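Local coordinates for protein serpin 2 (Anopheles gambiae, PDB 3PZF) that inhibits clip-domain serine proteases such as CLIPB9 and thereby restrains the melanization immune response in mosquito hemolymph, at residues A[27-32]-A[298-303]; A[35-40]-A[292-297]; A[221-226]-A[234-239]. All blocks are in the same frame, centred on the assembly; numbering follows the deposited sequence.

Interaction 1 of 3, residues A[27-32]-A[298-303]; sequences LMFVKE and EPLQQV
V303 is inserted between M28, F29 and E32, three side chains presented by helix 24-35, where this helix meets the short helix 297-302 in the helical part of the serpin fold. The two axes come within 9.8 Å at an angle of 121°, and no hydrogen bond crosses the interface. Each branch of V303 has its own neighbour. CG1 lies against E32 CB at 3.7 Å, while CG2 approaches the edge of the F29 ring, 4.2 Å from CD1; the thioether of M28 comes up to V303 CB on the more exposed flank. The F29 ring reaches further along the short helix, to P299 and L300, because its CG stands opposite the backbone N (chi1 -170°). There its CE1 meets both L300 CD2 at 3.6 Å and P299 CB at 3.8 Å. On the other flank E32 bends at its second torsion, and its carboxylate OE2 settles 3.2 Å from Q302 CB, meeting the aliphatic root of that side chain and not its amide. E298 OE2 lies 5.7 Å from E32 OE2, two like charges that are not in contact. Behind this first shell, helix 45-58 backs the apolar centre: V48 touches F29, and L52 touches L300. K31 fastens the far side of helix 24-35 through NZ to the carbonyl of I264. V303 itself is placed by the end of its helix, where its N donates to P299 O and, weakly, to L300 O.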
loop_
_atom_site.group_PDB
_atom_site.type_symbol
_atom_site.label_atom_id
_atom_site.label_comp_id
_atom_site.label_asym_id
_atom_site.label_seq_id
_atom_site.Cartn_x
_atom_site.Cartn_y
_atom_site.Cartn_z
ATOM N N LEU A 27 -9.821 -2.841 0.858
ATOM C CA LEU A 27 -9.975 -4.286 0.815
ATOM C C LEU A 27 -10.466 -4.774 -0.544
ATOM O O LEU A 27 -9.972 -5.772 -1.042
ATOM C CB LEU A 27 -10.904 -4.755 1.934
ATOM C CG LEU A 27 -10.332 -4.475 3.328
ATOM C CD1 LEU A 27 -11.275 -4.886 4.457
ATOM C CD2 LEU A 27 -8.995 -5.199 3.470
ATOM N N MET A 28 -11.424 -4.071 -1.139
ATOM C CA MET A 28 -11.878 -4.400 -2.496
ATOM C C MET A 28 -10.728 -4.369 -3.509
ATOM O O MET A 28 -10.550 -5.290 -4.310
ATOM C CB MET A 28 -13.005 -3.434 -2.920
ATOM C CG MET A 28 -13.519 -3.638 -4.341
ATOM S SD MET A 28 -14.740 -2.381 -4.859
ATOM C CE MET A 28 -13.808 -0.866 -4.662
ATOM N N PHE A 29 -9.905 -3.329 -3.464
ATOM C CA PHE A 29 -8.856 -3.176 -4.457
ATOM C C PHE A 29 -7.715 -4.190 -4.218
ATOM O O PHE A 29 -7.134 -4.730 -5.150
ATOM C CB PHE A 29 -8.287 -1.756 -4.385
ATOM C CG PHE A 29 -7.367 -1.412 -5.512
ATOM C CD1 PHE A 29 -7.872 -1.188 -6.788
ATOM C CD2 PHE A 29 -5.998 -1.287 -5.298
ATOM C CE1 PHE A 29 -7.015 -0.858 -7.839
ATOM C CE2 PHE A 29 -5.142 -0.943 -6.335
ATOM C CZ PHE A 29 -5.654 -0.735 -7.606
ATOM N N VAL A 30 -7.385 -4.404 -2.961
ATOM C CA VAL A 30 -6.370 -5.404 -2.603
ATOM C C VAL A 30 -6.792 -6.760 -3.149
ATOM O O VAL A 30 -5.997 -7.473 -3.760
ATOM C CB VAL A 30 -6.179 -5.477 -1.087
ATOM C CG1 VAL A 30 -5.604 -6.838 -0.682
ATOM C CG2 VAL A 30 -5.242 -4.340 -0.627
ATOM N N LYS A 31 -8.055 -7.112 -2.966
ATOM C CA LYS A 31 -8.511 -8.437 -3.402
ATOM C C LYS A 31 -8.397 -8.591 -4.914
ATOM O O LYS A 31 -8.039 -9.662 -5.413
ATOM C CB LYS A 31 -9.957 -8.685 -2.988
ATOM C CG LYS A 31 -10.157 -8.900 -1.509
ATOM C CD LYS A 31 -11.469 -9.624 -1.301
ATOM C CE LYS A 31 -12.292 -9.035 -0.203
ATOM N NZ LYS A 31 -13.556 -9.830 -0.073
ATOM N N GLU A 32 -8.687 -7.516 -5.642
ATOM C CA GLU A 32 -8.579 -7.511 -7.100
ATOM C C GLU A 32 -7.141 -7.738 -7.553
ATOM O O GLU A 32 -6.884 -8.488 -8.487
ATOM C CB GLU A 32 -9.089 -6.173 -7.659
ATOM C CG GLU A 32 -8.909 -5.982 -9.170
ATOM C CD GLU A 32 -9.724 -6.967 -10.006
ATOM O OE1 GLU A 32 -10.783 -7.421 -9.534
ATOM O OE2 GLU A 32 -9.296 -7.296 -11.133
ATOM N N GLU A 298 -6.022 -0.966 -15.259
ATOM C CA GLU A 298 -6.825 -2.165 -15.448
ATOM C C GLU A 298 -7.539 -2.587 -14.153
ATOM O O GLU A 298 -8.758 -2.770 -14.148
ATOM C CB GLU A 298 -5.955 -3.290 -16.012
ATOM C CG GLU A 298 -6.505 -4.704 -15.794
ATOM C CD GLU A 298 -7.812 -4.959 -16.534
ATOM O OE1 GLU A 298 -8.393 -3.994 -17.082
ATOM O OE2 GLU A 298 -8.252 -6.130 -16.567
ATOM N N PRO A 299 -6.795 -2.725 -13.043
ATOM C CA PRO A 299 -7.494 -3.093 -11.800
ATOM C C PRO A 299 -8.522 -2.060 -11.334
ATOM O O PRO A 299 -9.547 -2.453 -10.782
ATOM C CB PRO A 299 -6.361 -3.229 -10.770
ATOM C CG PRO A 299 -5.183 -2.564 -11.363
ATOM C CD PRO A 299 -5.335 -2.708 -12.866
ATOM N N LEU A 300 -8.260 -0.767 -11.531
ATOM C CA LEU A 300 -9.243 0.233 -11.161
ATOM C C LEU A 300 -10.511 0.022 -11.985
ATOM O O LEU A 300 -11.615 0.079 -11.449
ATOM C CB LEU A 300 -8.696 1.652 -11.347
ATOM C CG LEU A 300 -7.684 2.097 -10.273
ATOM C CD1 LEU A 300 -6.957 3.387 -10.722
ATOM C CD2 LEU A 300 -8.337 2.306 -8.886
ATOM N N GLN A 301 -10.345 -0.262 -13.274
ATOM C CA GLN A 301 -11.485 -0.483 -14.160
ATOM C C GLN A 301 -12.262 -1.707 -13.695
ATOM O O GLN A 301 -13.487 -1.708 -13.677
ATOM C CB GLN A 301 -11.016 -0.647 -15.610
ATOM C CG GLN A 301 -10.604 0.691 -16.250
ATOM C CD GLN A 301 -9.988 0.565 -17.638
ATOM O OE1 GLN A 301 -10.059 1.493 -18.444
ATOM N NE2 GLN A 301 -9.376 -0.573 -17.917
ATOM N N GLN A 302 -11.538 -2.734 -13.286
ATOM C CA GLN A 302 -12.170 -3.966 -12.832
ATOM C C GLN A 302 -13.048 -3.740 -11.605
ATOM O O GLN A 302 -14.080 -4.382 -11.466
ATOM C CB GLN A 302 -11.121 -5.042 -12.552
ATOM C CG GLN A 302 -10.502 -5.615 -13.817
ATOM C CD GLN A 302 -11.540 -6.195 -14.766
ATOM O OE1 GLN A 302 -12.293 -7.093 -14.403
ATOM N NE2 GLN A 302 -11.588 -5.674 -15.990
ATOM N N VAL A 303 -12.659 -2.821 -10.725
ATOM C CA VAL A 303 -13.442 -2.593 -9.521
ATOM C C VAL A 303 -14.466 -1.453 -9.685
ATOM O O VAL A 303 -15.064 -1.024 -8.704
ATOM C CB VAL A 303 -12.549 -2.316 -8.289
ATOM C CG1 VAL A 303 -11.668 -3.523 -7.977
ATOM C CG2 VAL A 303 -11.715 -1.057 -8.510
#

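Interaction 2 of 3, residues A[35-40]-A[292-297]; sequences KNHNSN and FSEQLN
F292 drives the edge of its ring into a face of the H37 imidazole, an edge-to-face (T-shaped) pair with centroids 4.9 Å apart and planes at 83°. The leading atom is CZ, which lies over the centre of the imidazole, 3.5 Å above its plane, and CD2 of H37 is 3.6 Å from it. With CG opposite the backbone N (chi1 -177°), the phenyl group extends from its strand to the loop that follows helix 24-35. Along its flank it also meets that loop's backbone, N40 O lying 3.7 Å from F292 CD1. The same carbonyl accepts a bond from S39 OG, which comes from above the carbonyl plane. At S293 the backbone takes over: its carbonyl receives a long hydrogen bond, 3.3 Å, from water 1, and the water is 2.9 Å from H37 NE2, so one solvent molecule joins loop and strand beside the stacked rings. E294 follows on the side of the strand that faces H37. Its carboxylate is directed at the edge of the imidazole, near CE1, with the two planes almost perpendicular, but this residue was modelled in two conformers and the approach is tentative. The rotation of the imidazole is fixed from its other nitrogen, since ND1 donates to the carbonyl of I33 in the last turn of helix 24-35. Further along, L296 turns to F29 of that helix, and N297 starts the next helix. The strand belongs to the large serpin sheet A: F292, E294 and L296 exchange backbone hydrogen bonds with strand 332-341, while I33 of helix 24-35 and V41 and V42 of strand 41-43 pack on F292.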
loop_
_atom_site.group_PDB
_atom_site.type_symbol
_atom_site.label_atom_id
_atom_site.label_comp_id
_atom_site.label_asym_id
_atom_site.label_seq_id
_atom_site.Cartn_x
_atom_site.Cartn_y
_atom_site.Cartn_z
ATOM N N LYS A 35 -5.908 -11.506 -6.557
ATOM C CA LYS A 35 -6.544 -12.557 -7.364
ATOM C C LYS A 35 -5.937 -12.662 -8.754
ATOM O O LYS A 35 -6.094 -13.681 -9.430
ATOM C CB LYS A 35 -8.047 -12.288 -7.502
ATOM C CG LYS A 35 -8.873 -12.676 -6.274
ATOM N N ASN A 36 -5.245 -11.609 -9.190
ATOM C CA ASN A 36 -4.668 -11.587 -10.534
ATOM C C ASN A 36 -3.138 -11.747 -10.587
ATOM O O ASN A 36 -2.534 -11.665 -11.658
ATOM C CB ASN A 36 -5.085 -10.285 -11.243
ATOM C CG ASN A 36 -6.494 -10.361 -11.797
ATOM O OD1 ASN A 36 -6.699 -10.773 -12.942
ATOM N ND2 ASN A 36 -7.478 -10.000 -10.978
ATOM N N HIS A 37 -2.501 -11.956 -9.440
ATOM C CA HIS A 37 -1.052 -12.161 -9.420
ATOM C C HIS A 37 -0.710 -13.379 -8.581
ATOM O O HIS A 37 -1.088 -13.438 -7.421
ATOM C CB HIS A 37 -0.335 -10.929 -8.860
ATOM C CG HIS A 37 -0.350 -9.755 -9.790
ATOM N ND1 HIS A 37 -1.434 -8.910 -9.900
ATOM C CD2 HIS A 37 0.573 -9.299 -10.671
ATOM C CE1 HIS A 37 -1.179 -7.986 -10.810
ATOM N NE2 HIS A 37 0.032 -8.203 -11.297
ATOM N N ASN A 38 0.001 -14.344 -9.170
ATOM C CA ASN A 38 0.395 -15.564 -8.467
ATOM C C ASN A 38 1.815 -15.479 -7.936
ATOM O O ASN A 38 2.607 -16.406 -8.090
ATOM C CB ASN A 38 0.320 -16.773 -9.416
ATOM C CG ASN A 38 -1.088 -17.050 -9.915
ATOM O OD1 ASN A 38 -2.069 -16.843 -9.199
ATOM N ND2 ASN A 38 -1.193 -17.532 -11.152
ATOM N N SER A 39 2.132 -14.360 -7.320
ATOM C CA SER A 39 3.495 -14.016 -6.948
ATOM C C SER A 39 3.357 -13.248 -5.667
ATOM O O SER A 39 2.239 -12.961 -5.290
ATOM C CB SER A 39 4.097 -13.093 -8.002
ATOM O OG SER A 39 3.276 -11.929 -8.202
ATOM N N ASN A 40 4.461 -12.883 -5.014
ATOM C CA ASN A 40 4.372 -11.928 -3.909
ATOM C C ASN A 40 3.785 -10.642 -4.434
ATOM O O ASN A 40 4.008 -10.273 -5.586
ATOM C CB ASN A 40 5.750 -11.646 -3.293
ATOM C CG ASN A 40 6.429 -12.882 -2.793
ATOM O OD1 ASN A 40 5.773 -13.871 -2.475
ATOM N ND2 ASN A 40 7.747 -12.824 -2.666
ATOM N N PHE A 292 7.101 -4.508 -5.987
ATOM C CA PHE A 292 5.953 -4.871 -6.793
ATOM C C PHE A 292 5.487 -3.574 -7.436
ATOM O O PHE A 292 5.315 -2.566 -6.747
ATOM C CB PHE A 292 4.815 -5.469 -5.951
ATOM C CG PHE A 292 3.641 -5.909 -6.782
ATOM C CD1 PHE A 292 3.685 -7.103 -7.493
ATOM C CD2 PHE A 292 2.516 -5.093 -6.918
ATOM C CE1 PHE A 292 2.615 -7.500 -8.291
ATOM C CE2 PHE A 292 1.443 -5.486 -7.721
ATOM C CZ PHE A 292 1.500 -6.701 -8.400
ATOM N N SER A 293 5.375 -3.593 -8.752
ATOM C CA SER A 293 4.994 -2.417 -9.528
ATOM C C SER A 293 3.803 -2.802 -10.390
ATOM O O SER A 293 3.733 -3.934 -10.873
ATOM C CB SER A 293 6.163 -1.996 -10.420
ATOM O OG SER A 293 5.945 -0.718 -10.974
ATOM N N GLU A 294 2.878 -1.882 -10.618
ATOM C CA GLU A 294 1.735 -2.191 -11.465
ATOM C C GLU A 294 1.137 -0.923 -12.068
ATOM O O GLU A 294 1.138 0.133 -11.437
ATOM C CB GLU A 294 0.646 -2.935 -10.685
ATOM C CG GLU A 294 -0.524 -3.370 -11.567
ATOM C CD GLU A 294 -1.417 -4.405 -10.923
ATOM O OE1 GLU A 294 -1.605 -4.340 -9.688
ATOM O OE2 GLU A 294 -1.929 -5.285 -11.648
ATOM N N GLN A 295 0.613 -1.053 -13.272
ATOM C CA GLN A 295 -0.152 0.032 -13.853
ATOM C C GLN A 295 -1.575 -0.201 -13.343
ATOM O O GLN A 295 -2.104 -1.317 -13.462
ATOM C CB GLN A 295 -0.077 -0.031 -15.374
ATOM C CG GLN A 295 -0.992 0.949 -16.044
ATOM C CD GLN A 295 -0.865 0.853 -17.560
ATOM O OE1 GLN A 295 0.244 0.783 -18.095
ATOM N NE2 GLN A 295 -1.994 0.815 -18.247
ATOM N N LEU A 296 -2.176 0.833 -12.755
ATOM C CA LEU A 296 -3.418 0.674 -11.990
ATOM C C LEU A 296 -4.665 0.840 -12.860
ATOM O O LEU A 296 -5.759 0.559 -12.388
ATOM C CB LEU A 296 -3.475 1.667 -10.820
ATOM C CG LEU A 296 -2.317 1.600 -9.809
ATOM C CD1 LEU A 296 -2.610 2.530 -8.591
ATOM C CD2 LEU A 296 -2.085 0.138 -9.320
ATOM N N ASN A 297 -4.507 1.252 -14.121
ATOM C CA ASN A 297 -5.674 1.430 -15.003
ATOM C C ASN A 297 -6.594 0.198 -14.973
ATOM O O ASN A 297 -7.798 0.301 -14.705
ATOM C CB ASN A 297 -5.266 1.697 -16.466
ATOM C CG ASN A 297 -4.473 2.985 -16.640
ATOM O OD1 ASN A 297 -3.625 3.311 -15.819
ATOM N ND2 ASN A 297 -4.741 3.723 -17.732
HETATM O O HOH W 1 2.071 -6.387 -12.257
#

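Interaction 3 of 3, residues A[221-226]-A[234-239]; sequences QFYYDN and ILRLPY
Water 2 sits between Y223 and R236, held by three groups. It donates to R236 O at 2.6 Å and accepts from Y223 N at 3.0 Å and from R236 NH1 at 3.1 Å. It replaces one of the two direct bonds expected of a hydrogen-bonded antiparallel pair, for only the other one forms here, from R236 N to Y223 O at 3.0 Å. Two residues further on, beyond the non-hydrogen-bonded pair Y224 and L235, the strands close fully. I234 N donates to D225 O at 2.8 Å, almost straight at 172°, and D225 N returns the bond to I234 O. The CA of Y224 adds a CA-H...O contact to that carbonyl. The two strands form the hairpin that opens serpin sheet B, its first strand being the continuation of a strand of sheet C: F222 and Y224 also bond through their backbones to strand 277-295, and L235 and L237 to strand 244-251. On one face F222, Y224, L235 and L237 gather. L237 lays CD2 over the F222 ring in a CH-pi contact, 3.7 Å from the centroid and offset toward the rim, while L235 CD1 touches F222 CB. The opposite face carries Y223 and R236 side by side, pointing the same way, their ring and guanidinium planes 81° apart. R236 runs extended from CG to NE, which brings NH1 beside Y223 CD2 at 3.7 Å and lets NH2 form a salt bridge with E381.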
loop_
_atom_site.group_PDB
_atom_site.type_symbol
_atom_site.label_atom_id
_atom_site.label_comp_id
_atom_site.label_asym_id
_atom_site.label_seq_id
_atom_site.Cartn_x
_atom_site.Cartn_y
_atom_site.Cartn_z
ATOM N N GLN A 221 5.051 -11.635 23.732
ATOM C CA GLN A 221 3.671 -11.297 24.052
ATOM C C GLN A 221 3.142 -10.448 22.914
ATOM O O GLN A 221 3.625 -9.328 22.697
ATOM C CB GLN A 221 3.630 -10.494 25.350
ATOM C CG GLN A 221 4.282 -11.213 26.536
ATOM C CD GLN A 221 3.378 -12.255 27.198
ATOM O OE1 GLN A 221 3.723 -12.807 28.249
ATOM N NE2 GLN A 221 2.221 -12.523 26.596
ATOM N N PHE A 222 2.174 -10.973 22.166
ATOM C CA PHE A 222 1.638 -10.255 21.006
ATOM C C PHE A 222 0.119 -10.402 20.929
ATOM O O PHE A 222 -0.428 -11.425 21.290
ATOM C CB PHE A 222 2.204 -10.813 19.701
ATOM C CG PHE A 222 3.716 -10.848 19.645
ATOM C CD1 PHE A 222 4.436 -9.677 19.375
ATOM C CD2 PHE A 222 4.408 -12.040 19.828
ATOM C CE1 PHE A 222 5.836 -9.696 19.318
ATOM C CE2 PHE A 222 5.795 -12.070 19.785
ATOM C CZ PHE A 222 6.511 -10.901 19.516
ATOM N N TYR A 223 -0.549 -9.394 20.393
ATOM C CA TYR A 223 -1.953 -9.558 20.030
ATOM C C TYR A 223 -2.064 -10.639 18.969
ATOM O O TYR A 223 -1.341 -10.632 17.953
ATOM C CB TYR A 223 -2.560 -8.249 19.545
ATOM C CG TYR A 223 -2.855 -7.284 20.668
ATOM C CD1 TYR A 223 -4.125 -7.216 21.222
ATOM C CD2 TYR A 223 -1.868 -6.448 21.176
ATOM C CE1 TYR A 223 -4.409 -6.341 22.249
ATOM C CE2 TYR A 223 -2.144 -5.563 22.209
ATOM C CZ TYR A 223 -3.414 -5.531 22.747
ATOM O OH TYR A 223 -3.708 -4.650 23.755
ATOM N N TYR A 224 -3.006 -11.546 19.200
ATOM C CA TYR A 224 -3.092 -12.779 18.440
ATOM C C TYR A 224 -4.509 -13.331 18.546
ATOM O O TYR A 224 -5.197 -13.155 19.571
ATOM C CB TYR A 224 -2.095 -13.787 19.025
ATOM C CG TYR A 224 -2.357 -15.188 18.556
ATOM C CD1 TYR A 224 -1.879 -15.634 17.332
ATOM C CD2 TYR A 224 -3.121 -16.058 19.326
ATOM C CE1 TYR A 224 -2.145 -16.907 16.894
ATOM C CE2 TYR A 224 -3.394 -17.334 18.898
ATOM C CZ TYR A 224 -2.895 -17.758 17.691
ATOM O OH TYR A 224 -3.188 -19.029 17.268
ATOM N N ASP A 225 -4.966 -14.000 17.499
ATOM C CA ASP A 225 -6.150 -14.848 17.631
ATOM C C ASP A 225 -6.138 -15.881 16.520
ATOM O O ASP A 225 -5.578 -15.634 15.460
ATOM C CB ASP A 225 -7.461 -14.015 17.576
ATOM C CG ASP A 225 -8.701 -14.847 17.963
ATOM O OD1 ASP A 225 -8.609 -15.664 18.897
ATOM O OD2 ASP A 225 -9.739 -14.727 17.286
ATOM N N ASN A 226 -6.740 -17.038 16.766
ATOM C CA ASN A 226 -7.023 -17.962 15.689
ATOM C C ASN A 226 -8.460 -17.737 15.309
ATOM O O ASN A 226 -9.388 -18.094 16.056
ATOM C CB ASN A 226 -6.789 -19.411 16.117
ATOM C CG ASN A 226 -6.843 -20.398 14.950
ATOM O OD1 ASN A 226 -6.844 -21.616 15.179
ATOM N ND2 ASN A 226 -6.884 -19.910 13.729
ATOM N N ILE A 234 -4.310 -14.686 13.142
ATOM C CA ILE A 234 -3.895 -13.317 12.918
ATOM C C ILE A 234 -2.922 -12.890 14.002
ATOM O O ILE A 234 -3.138 -13.171 15.173
ATOM C CB ILE A 234 -5.125 -12.384 12.891
ATOM C CG1 ILE A 234 -6.133 -12.910 11.853
ATOM C CG2 ILE A 234 -4.688 -10.997 12.554
ATOM C CD1 ILE A 234 -7.417 -12.093 11.744
ATOM N N LEU A 235 -1.869 -12.183 13.609
ATOM C CA LEU A 235 -0.802 -11.764 14.532
ATOM C C LEU A 235 -0.436 -10.307 14.298
ATOM O O LEU A 235 -0.375 -9.861 13.156
ATOM C CB LEU A 235 0.452 -12.640 14.297
ATOM C CG LEU A 235 1.733 -12.210 15.019
ATOM C CD1 LEU A 235 1.704 -12.608 16.521
ATOM C CD2 LEU A 235 2.973 -12.852 14.376
ATOM N N ARG A 236 -0.133 -9.587 15.375
ATOM C CA ARG A 236 0.308 -8.196 15.281
ATOM C C ARG A 236 1.731 -8.057 15.802
ATOM O O ARG A 236 1.986 -8.396 16.962
ATOM C CB ARG A 236 -0.630 -7.308 16.146
ATOM C CG ARG A 236 -0.144 -5.854 16.309
ATOM C CD ARG A 236 -1.089 -5.123 17.323
ATOM N NE ARG A 236 -0.690 -3.752 17.623
ATOM C CZ ARG A 236 0.122 -3.403 18.609
ATOM N NH1 ARG A 236 0.634 -4.332 19.407
ATOM N NH2 ARG A 236 0.384 -2.114 18.828
ATOM N N LEU A 237 2.642 -7.547 14.960
ATOM C CA LEU A 237 3.989 -7.156 15.392
ATOM C C LEU A 237 4.127 -5.645 15.250
ATOM O O LEU A 237 4.139 -5.126 14.126
ATOM C CB LEU A 237 5.082 -7.818 14.528
ATOM C CG LEU A 237 5.060 -9.347 14.535
ATOM C CD1 LEU A 237 6.317 -9.858 13.746
ATOM C CD2 LEU A 237 4.999 -9.917 15.972
ATOM N N PRO A 238 4.218 -4.941 16.376
ATOM C CA PRO A 238 4.316 -3.480 16.376
ATOM C C PRO A 238 5.709 -2.985 15.998
ATOM O O PRO A 238 6.690 -3.662 16.283
ATOM C CB PRO A 238 4.032 -3.125 17.835
ATOM C CG PRO A 238 4.482 -4.347 18.604
ATOM C CD PRO A 238 4.059 -5.478 17.744
ATOM N N TYR A 239 5.781 -1.809 15.376
ATOM C CA TYR A 239 7.047 -1.112 15.198
ATOM C C TYR A 239 7.230 -0.034 16.267
ATOM O O TYR A 239 6.249 0.490 16.789
ATOM C CB TYR A 239 7.085 -0.426 13.824
ATOM C CG TYR A 239 7.097 -1.349 12.630
ATOM C CD1 TYR A 239 8.289 -1.898 12.154
ATOM C CD2 TYR A 239 5.925 -1.630 11.945
ATOM C CE1 TYR A 239 8.301 -2.720 11.035
ATOM C CE2 TYR A 239 5.932 -2.445 10.816
ATOM C CZ TYR A 239 7.118 -2.988 10.375
ATOM O OH TYR A 239 7.126 -3.799 9.256
HETATM O O HOH W 2 1.212 -7.318 19.170
#

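From the N terminus, helix 24-35 supplies the first half of interaction 1, and the loop after it the first half of interaction 2. The chain then passes through both strands of the hairpin, where interaction 3 closes a short local loop. Much later 292-297 returns to 35-40, and 298-303 to 27-32. The three closures are therefore concentric and none cross, with interaction 3 innermost and interaction 1 outermost. Interactions 1 and 2 adjoin, F29 CZ lying 4.1 Å from L296 CD2, and tie helix 24-35 and the loop after it to helix 297-302 and to the end of strand 277-295. Interaction 3 lies apart, its centre about 27 Å from that of interaction 2, yet strand 277-295 neighbours strand 211-227.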